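PDB 5LO9: cytochrome C from Marichromatium purpuratum 984, which probably oxidises thiosulfate to tetrathionate, and may run the reverse reaction, passing electrons through its four covalently bound c-type hemes. Local coordinates for residues N272-T286 / G417-Y430. Residues are numbered along the deposited sequence; the frame is centred on the assembly and turned at random.
Sequences NTDPRSAPHVGNDQT and GEVVFPPLWGPRSY. With HEC (heme c), chain F.
The propionate side of the methionine-ligated heme c is where Q285 and P422 meet: Q285 turns its amide toward propionate O2A, the P422 ring lies beside O1A, and Q285 NE2 reaches P422 CB at 4.0 Å. The Q285 chain, bent at chi2 (-69°), brings NE2 beside O2A, at a modelled separation too short to be reliable; the amide oxygen, OE1, lies 3.0 Å from P423 O, two acceptors that do not bond to each other. R269 from helix 256-269 also binds this heme. P422 O accepts from ND1 of the axial ligand H406, as the proline carbonyl does in cytochrome c folds, fixing the rotation of the imidazole. Y430 presents its ring edge to the same propionate and touches a second heme, beside which thiosulfate is bound. Beyond the heme, the type I turn G426-S429 receives 272-286: D284 N donates to R428 O (3.2 Å), and the R428 guanidinium grips the carboxylate side-on, NE to D284 OD2 at 2.9 Å and NH2 to D284 OD1 at 3.1 Å. The planes stand 78° apart, and NE meets OD2 69° out of the carboxylate plane, so the pair is not a coplanar fork. N283 CA covers one guanidinium face. V419 CG2 sits between the N272 amide and D284 O (3.5 Å). At the far end N272 ND2 donates to G417 O (3.2 Å), nearly in line with the carbonyl. A water accepts from V419 N and also lies near N272 OD1.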
loop_
_atom_site.group_PDB
_atom_site.type_symbol
_atom_site.label_atom_id
_atom_site.label_comp_id
_atom_site.label_asym_id
_atom_site.label_seq_id
_atom_site.Cartn_x
_atom_site.Cartn_y
_atom_site.Cartn_z
ATOM N N ASN A 272 22.209 -3.989 5.658
ATOM C CA ASN A 272 23.117 -3.623 6.733
ATOM C C ASN A 272 24.289 -2.773 6.259
ATOM O O ASN A 272 24.980 -2.185 7.097
ATOM C CB ASN A 272 23.657 -4.886 7.395
ATOM C CG ASN A 272 24.551 -5.657 6.478
ATOM O OD1 ASN A 272 24.153 -6.059 5.395
ATOM N ND2 ASN A 272 25.802 -5.774 6.860
ATOM N N THR A 273 24.515 -2.691 4.952
ATOM C CA THR A 273 25.663 -1.989 4.401
ATOM C C THR A 273 25.324 -0.774 3.553
ATOM O O THR A 273 26.201 0.077 3.349
ATOM C CB THR A 273 26.495 -2.933 3.534
ATOM O OG1 THR A 273 25.728 -3.286 2.378
ATOM C CG2 THR A 273 26.819 -4.152 4.307
ATOM N N ASP A 274 24.123 -0.692 3.010
ATOM C CA ASP A 274 23.766 0.453 2.194
ATOM C C ASP A 274 23.702 1.725 3.049
ATOM O O ASP A 274 23.099 1.719 4.140
ATOM C CB ASP A 274 22.431 0.210 1.503
ATOM C CG ASP A 274 22.111 1.283 0.487
ATOM O OD1 ASP A 274 22.417 1.073 -0.710
ATOM O OD2 ASP A 274 21.559 2.333 0.895
ATOM N N PRO A 275 24.271 2.843 2.569
ATOM C CA PRO A 275 24.326 4.066 3.401
ATOM C C PRO A 275 22.973 4.584 3.845
ATOM O O PRO A 275 22.890 5.208 4.905
ATOM C CB PRO A 275 25.028 5.078 2.490
ATOM C CG PRO A 275 25.788 4.239 1.526
ATOM C CD PRO A 275 24.939 3.041 1.282
ATOM N N ARG A 276 21.907 4.316 3.099
ATOM C CA ARG A 276 20.584 4.768 3.517
ATOM C C ARG A 276 19.969 3.925 4.636
ATOM O O ARG A 276 19.355 4.477 5.546
ATOM C CB ARG A 276 19.654 4.793 2.325
ATOM C CG ARG A 276 20.069 5.841 1.296
ATOM C CD ARG A 276 18.905 6.245 0.474
ATOM N NE ARG A 276 19.064 7.557 -0.121
ATOM C CZ ARG A 276 19.651 7.768 -1.292
ATOM N NH1 ARG A 276 20.166 6.741 -2.008
ATOM N NH2 ARG A 276 19.723 9.020 -1.736
ATOM N N SER A 277 20.085 2.598 4.593
ATOM C CA SER A 277 19.414 1.768 5.592
ATOM C C SER A 277 20.339 1.373 6.736
ATOM O O SER A 277 19.869 1.086 7.840
ATOM C CB SER A 277 18.792 0.523 4.926
ATOM O OG SER A 277 19.737 -0.208 4.128
ATOM N N ALA A 278 21.639 1.369 6.495
ATOM C CA ALA A 278 22.578 0.909 7.505
ATOM C C ALA A 278 22.457 1.683 8.816
ATOM O O ALA A 278 22.560 1.065 9.892
ATOM C CB ALA A 278 23.989 0.993 6.898
ATOM N N PRO A 279 22.230 2.991 8.808
ATOM C CA PRO A 279 22.093 3.716 10.074
ATOM C C PRO A 279 20.900 3.280 10.910
ATOM O O PRO A 279 20.796 3.717 12.067
ATOM C CB PRO A 279 21.944 5.180 9.621
ATOM C CG PRO A 279 22.472 5.233 8.246
ATOM C CD PRO A 279 22.136 3.897 7.653
ATOM N N HIS A 280 19.988 2.480 10.360
ATOM C CA HIS A 280 18.822 1.986 11.087
ATOM C C HIS A 280 18.925 0.493 11.362
ATOM O O HIS A 280 17.963 -0.089 11.871
ATOM C CB HIS A 280 17.525 2.280 10.316
ATOM C CG HIS A 280 17.381 3.719 9.921
ATOM N ND1 HIS A 280 16.885 4.684 10.777
ATOM C CD2 HIS A 280 17.745 4.373 8.788
ATOM C CE1 HIS A 280 16.917 5.857 10.169
ATOM N NE2 HIS A 280 17.438 5.700 8.965
ATOM N N VAL A 281 20.069 -0.135 11.057
ATOM C CA VAL A 281 20.295 -1.569 11.272
ATOM C C VAL A 281 21.326 -1.713 12.371
ATOM O O VAL A 281 22.441 -1.183 12.257
ATOM C CB VAL A 281 20.742 -2.278 9.985
ATOM C CG1 VAL A 281 21.165 -3.737 10.274
ATOM C CG2 VAL A 281 19.612 -2.243 8.937
ATOM N N GLY A 282 20.950 -2.430 13.430
ATOM C CA GLY A 282 21.785 -2.586 14.608
ATOM C C GLY A 282 22.394 -3.970 14.784
ATOM O O GLY A 282 22.852 -4.357 15.874
ATOM N N ASN A 283 22.381 -4.745 13.711
ATOM C CA ASN A 283 22.991 -6.046 13.751
ATOM C C ASN A 283 23.526 -6.352 12.367
ATOM O O ASN A 283 23.689 -5.446 11.540
ATOM C CB ASN A 283 21.992 -7.099 14.262
ATOM C CG ASN A 283 20.781 -7.208 13.406
ATOM O OD1 ASN A 283 20.779 -6.780 12.251
ATOM N ND2 ASN A 283 19.747 -7.858 13.940
ATOM N N ASP A 284 23.826 -7.638 12.145
ATOM C CA ASP A 284 24.435 -8.140 10.922
ATOM C C ASP A 284 23.454 -9.056 10.198
ATOM O O ASP A 284 23.721 -10.235 9.978
ATOM C CB ASP A 284 25.764 -8.838 11.235
ATOM C CG ASP A 284 26.857 -7.852 11.683
ATOM O OD1 ASP A 284 26.816 -6.681 11.242
ATOM O OD2 ASP A 284 27.779 -8.253 12.421
ATOM N N GLN A 285 22.341 -8.469 9.773
ATOM C CA GLN A 285 21.253 -9.158 9.117
ATOM C C GLN A 285 20.893 -8.392 7.855
ATOM O O GLN A 285 21.289 -7.239 7.678
ATOM C CB GLN A 285 20.041 -9.244 10.026
ATOM C CG GLN A 285 20.317 -9.923 11.353
ATOM C CD GLN A 285 20.590 -11.423 11.282
ATOM O OE1 GLN A 285 21.546 -11.909 11.880
ATOM N NE2 GLN A 285 19.723 -12.159 10.620
ATOM N N THR A 286 20.152 -9.057 6.970
ATOM C CA THR A 286 19.476 -8.408 5.860
ATOM C C THR A 286 18.104 -9.045 5.717
ATOM O O THR A 286 17.883 -10.188 6.125
ATOM C CB THR A 286 20.208 -8.532 4.521
ATOM O OG1 THR A 286 20.180 -9.902 4.088
ATOM C CG2 THR A 286 21.658 -8.029 4.579
ATOM N N GLY A 417 32.226 -6.748 4.890
ATOM C CA GLY A 417 31.043 -6.147 5.472
ATOM C C GLY A 417 29.711 -6.743 5.062
ATOM O O GLY A 417 28.710 -6.484 5.742
ATOM N N GLU A 418 29.654 -7.507 3.967
ATOM C CA GLU A 418 28.425 -8.162 3.523
ATOM C C GLU A 418 28.138 -9.422 4.324
ATOM O O GLU A 418 29.052 -10.161 4.698
ATOM C CB GLU A 418 28.523 -8.546 2.048
ATOM C CG GLU A 418 28.732 -7.367 1.081
ATOM C CD GLU A 418 27.675 -6.247 1.172
ATOM O OE1 GLU A 418 26.441 -6.514 1.311
ATOM O OE2 GLU A 418 28.129 -5.075 1.138
ATOM N N VAL A 419 26.856 -9.675 4.567
ATOM C CA VAL A 419 26.442 -10.873 5.288
ATOM C C VAL A 419 26.417 -12.027 4.303
ATOM O O VAL A 419 25.547 -12.084 3.436
ATOM C CB VAL A 419 25.062 -10.723 5.942
ATOM C CG1 VAL A 419 24.798 -11.940 6.811
ATOM C CG2 VAL A 419 24.953 -9.469 6.785
ATOM N N VAL A 420 27.299 -12.995 4.494
ATOM C CA VAL A 420 27.204 -14.212 3.706
ATOM C C VAL A 420 26.345 -15.234 4.424
ATOM O O VAL A 420 25.363 -15.709 3.863
ATOM C CB VAL A 420 28.591 -14.790 3.424
ATOM C CG1 VAL A 420 28.456 -16.063 2.677
ATOM C CG2 VAL A 420 29.408 -13.826 2.637
ATOM N N PHE A 421 26.697 -15.560 5.662
ATOM C CA PHE A 421 25.942 -16.516 6.470
ATOM C C PHE A 421 25.499 -15.800 7.730
ATOM O O PHE A 421 26.351 -15.372 8.530
ATOM C CB PHE A 421 26.779 -17.746 6.817
ATOM C CG PHE A 421 27.372 -18.388 5.624
ATOM C CD1 PHE A 421 26.549 -18.789 4.581
ATOM C CD2 PHE A 421 28.745 -18.571 5.515
ATOM C CE1 PHE A 421 27.072 -19.370 3.456
ATOM C CE2 PHE A 421 29.305 -19.137 4.360
ATOM C CZ PHE A 421 28.462 -19.546 3.334
ATOM N N PRO A 422 24.205 -15.584 7.920
ATOM C CA PRO A 422 23.753 -14.764 9.014
ATOM C C PRO A 422 24.086 -15.388 10.352
ATOM O O PRO A 422 23.903 -16.597 10.544
ATOM C CB PRO A 422 22.232 -14.710 8.806
ATOM C CG PRO A 422 22.033 -15.022 7.399
ATOM C CD PRO A 422 23.100 -15.961 7.033
ATOM N N PRO A 423 24.529 -14.575 11.306
ATOM C CA PRO A 423 24.555 -14.972 12.722
ATOM C C PRO A 423 23.181 -15.374 13.222
ATOM O O PRO A 423 22.208 -14.656 13.018
ATOM C CB PRO A 423 25.010 -13.695 13.435
ATOM C CG PRO A 423 25.555 -12.832 12.409
ATOM C CD PRO A 423 24.933 -13.184 11.107
ATOM N N LEU A 424 23.121 -16.485 13.947
ATOM C CA LEU A 424 21.864 -17.015 14.433
ATOM C C LEU A 424 21.638 -16.791 15.913
ATOM O O LEU A 424 20.534 -17.063 16.405
ATOM C CB LEU A 424 21.787 -18.507 14.130
ATOM C CG LEU A 424 21.974 -18.892 12.670
ATOM C CD1 LEU A 424 21.721 -20.409 12.545
ATOM C CD2 LEU A 424 21.042 -18.095 11.737
ATOM N N TRP A 425 22.662 -16.380 16.640
ATOM C CA TRP A 425 22.484 -15.903 18.004
ATOM C C TRP A 425 23.681 -15.027 18.349
ATOM O O TRP A 425 24.561 -14.783 17.517
ATOM C CB TRP A 425 22.285 -17.051 18.997
ATOM C CG TRP A 425 23.433 -18.035 19.153
ATOM C CD1 TRP A 425 24.517 -17.892 19.957
ATOM C CD2 TRP A 425 23.575 -19.322 18.520
ATOM N NE1 TRP A 425 25.333 -18.993 19.862
ATOM C CE2 TRP A 425 24.784 -19.884 18.987
ATOM C CE3 TRP A 425 22.812 -20.040 17.597
ATOM C CZ2 TRP A 425 25.258 -21.118 18.558
ATOM C CZ3 TRP A 425 23.287 -21.275 17.169
ATOM C CH2 TRP A 425 24.504 -21.801 17.657
ATOM N N GLY A 426 23.685 -14.513 19.568
ATOM C CA GLY A 426 24.697 -13.563 19.945
ATOM C C GLY A 426 24.341 -12.157 19.564
ATOM O O GLY A 426 23.278 -11.891 19.003
ATOM N N PRO A 427 25.243 -11.223 19.851
ATOM C CA PRO A 427 24.907 -9.791 19.745
ATOM C C PRO A 427 24.701 -9.270 18.332
ATOM O O PRO A 427 24.236 -8.134 18.189
ATOM C CB PRO A 427 26.107 -9.100 20.406
ATOM C CG PRO A 427 27.218 -10.101 20.306
ATOM C CD PRO A 427 26.560 -11.432 20.458
ATOM N N ARG A 428 25.048 -10.022 17.290
ATOM C CA ARG A 428 24.826 -9.565 15.923
ATOM C C ARG A 428 23.686 -10.310 15.222
ATOM O O ARG A 428 23.556 -10.227 13.996
ATOM C CB ARG A 428 26.112 -9.696 15.123
ATOM C CG ARG A 428 27.312 -9.199 15.854
ATOM C CD ARG A 428 27.239 -7.763 16.161
ATOM N NE ARG A 428 27.196 -6.953 14.968
ATOM C CZ ARG A 428 26.685 -5.733 14.957
ATOM N NH1 ARG A 428 26.184 -5.230 16.083
ATOM N NH2 ARG A 428 26.662 -5.030 13.830
ATOM N N SER A 429 22.846 -11.012 15.971
ATOM C CA SER A 429 21.703 -11.711 15.417
ATOM C C SER A 429 20.427 -10.895 15.644
ATOM O O SER A 429 20.442 -9.801 16.194
ATOM C CB SER A 429 21.614 -13.089 16.064
ATOM O OG SER A 429 20.572 -13.849 15.518
ATOM N N TYR A 430 19.304 -11.433 15.202
ATOM C CA TYR A 430 18.020 -10.808 15.486
ATOM C C TYR A 430 17.769 -10.800 16.985
ATOM O O TYR A 430 18.286 -11.651 17.722
ATOM C CB TYR A 430 16.892 -11.558 14.777
ATOM C CG TYR A 430 16.890 -13.072 14.959
ATOM C CD1 TYR A 430 16.262 -13.665 16.069
ATOM C CD2 TYR A 430 17.497 -13.899 14.031
ATOM C CE1 TYR A 430 16.236 -15.033 16.242
ATOM C CE2 TYR A 430 17.473 -15.311 14.188
ATOM C CZ TYR A 430 16.839 -15.854 15.295
ATOM O OH TYR A 430 16.796 -17.207 15.472
HETATM FE FE HEC F . 21.083 -21.342 7.036
HETATM C CHA HEC F . 19.703 -18.177 6.522
HETATM C CHB HEC F . 19.184 -21.768 9.938
HETATM C CHC HEC F . 22.181 -24.620 7.241
HETATM C CHD HEC F . 23.463 -20.720 4.503
HETATM N NA HEC F . 19.696 -20.173 8.062
HETATM C C1A HEC F . 19.290 -18.942 7.716
HETATM C C2A HEC F . 18.314 -18.385 8.692
HETATM C C3A HEC F . 18.151 -19.439 9.676
HETATM C C4A HEC F . 19.068 -20.505 9.192
HETATM C CMA HEC F . 17.253 -19.400 10.874
HETATM C CAA HEC F . 17.592 -17.077 8.708
HETATM C CBA HEC F . 17.913 -16.381 10.035
HETATM C CGA HEC F . 18.713 -15.116 9.887
HETATM O O1A HEC F . 19.014 -14.734 8.746
HETATM O O2A HEC F . 19.039 -14.526 10.939
HETATM N NB HEC F . 20.733 -22.905 8.353
HETATM C C1B HEC F . 19.967 -22.893 9.436
HETATM C C2B HEC F . 19.945 -24.194 10.141
HETATM C C3B HEC F . 20.823 -25.040 9.339
HETATM C C4B HEC F . 21.236 -24.133 8.242
HETATM C CMB HEC F . 19.216 -24.537 11.388
HETATM C CAB HEC F . 21.189 -26.486 9.541
HETATM C CBB HEC F . 19.903 -27.276 9.492
HETATM N NC HEC F . 22.557 -22.465 6.064
HETATM C C1C HEC F . 22.841 -23.740 6.284
HETATM C C2C HEC F . 23.967 -24.245 5.482
HETATM C C3C HEC F . 24.357 -23.106 4.674
HETATM C C4C HEC F . 23.422 -22.048 5.136
HETATM C CMC HEC F . 24.557 -25.616 5.530
HETATM C CAC HEC F . 25.466 -22.939 3.667
HETATM C CBC HEC F . 25.544 -23.931 2.555
HETATM N ND HEC F . 21.484 -19.755 5.743
HETATM C C1D HEC F . 22.446 -19.696 4.810
HETATM C C2D HEC F . 22.398 -18.415 4.056
HETATM C C3D HEC F . 21.287 -17.685 4.642
HETATM C C4D HEC F . 20.790 -18.606 5.673
HETATM C CMD HEC F . 23.262 -17.946 2.943
HETATM C CAD HEC F . 20.822 -16.325 4.256
HETATM C CBD HEC F . 20.043 -16.491 2.954
HETATM C CGD HEC F . 20.314 -15.360 1.968
HETATM O O1D HEC F . 21.127 -14.450 2.208
HETATM O O2D HEC F . 19.716 -15.380 0.889
HETATM O O HOH W 1 24.969 -7.831 3.264
#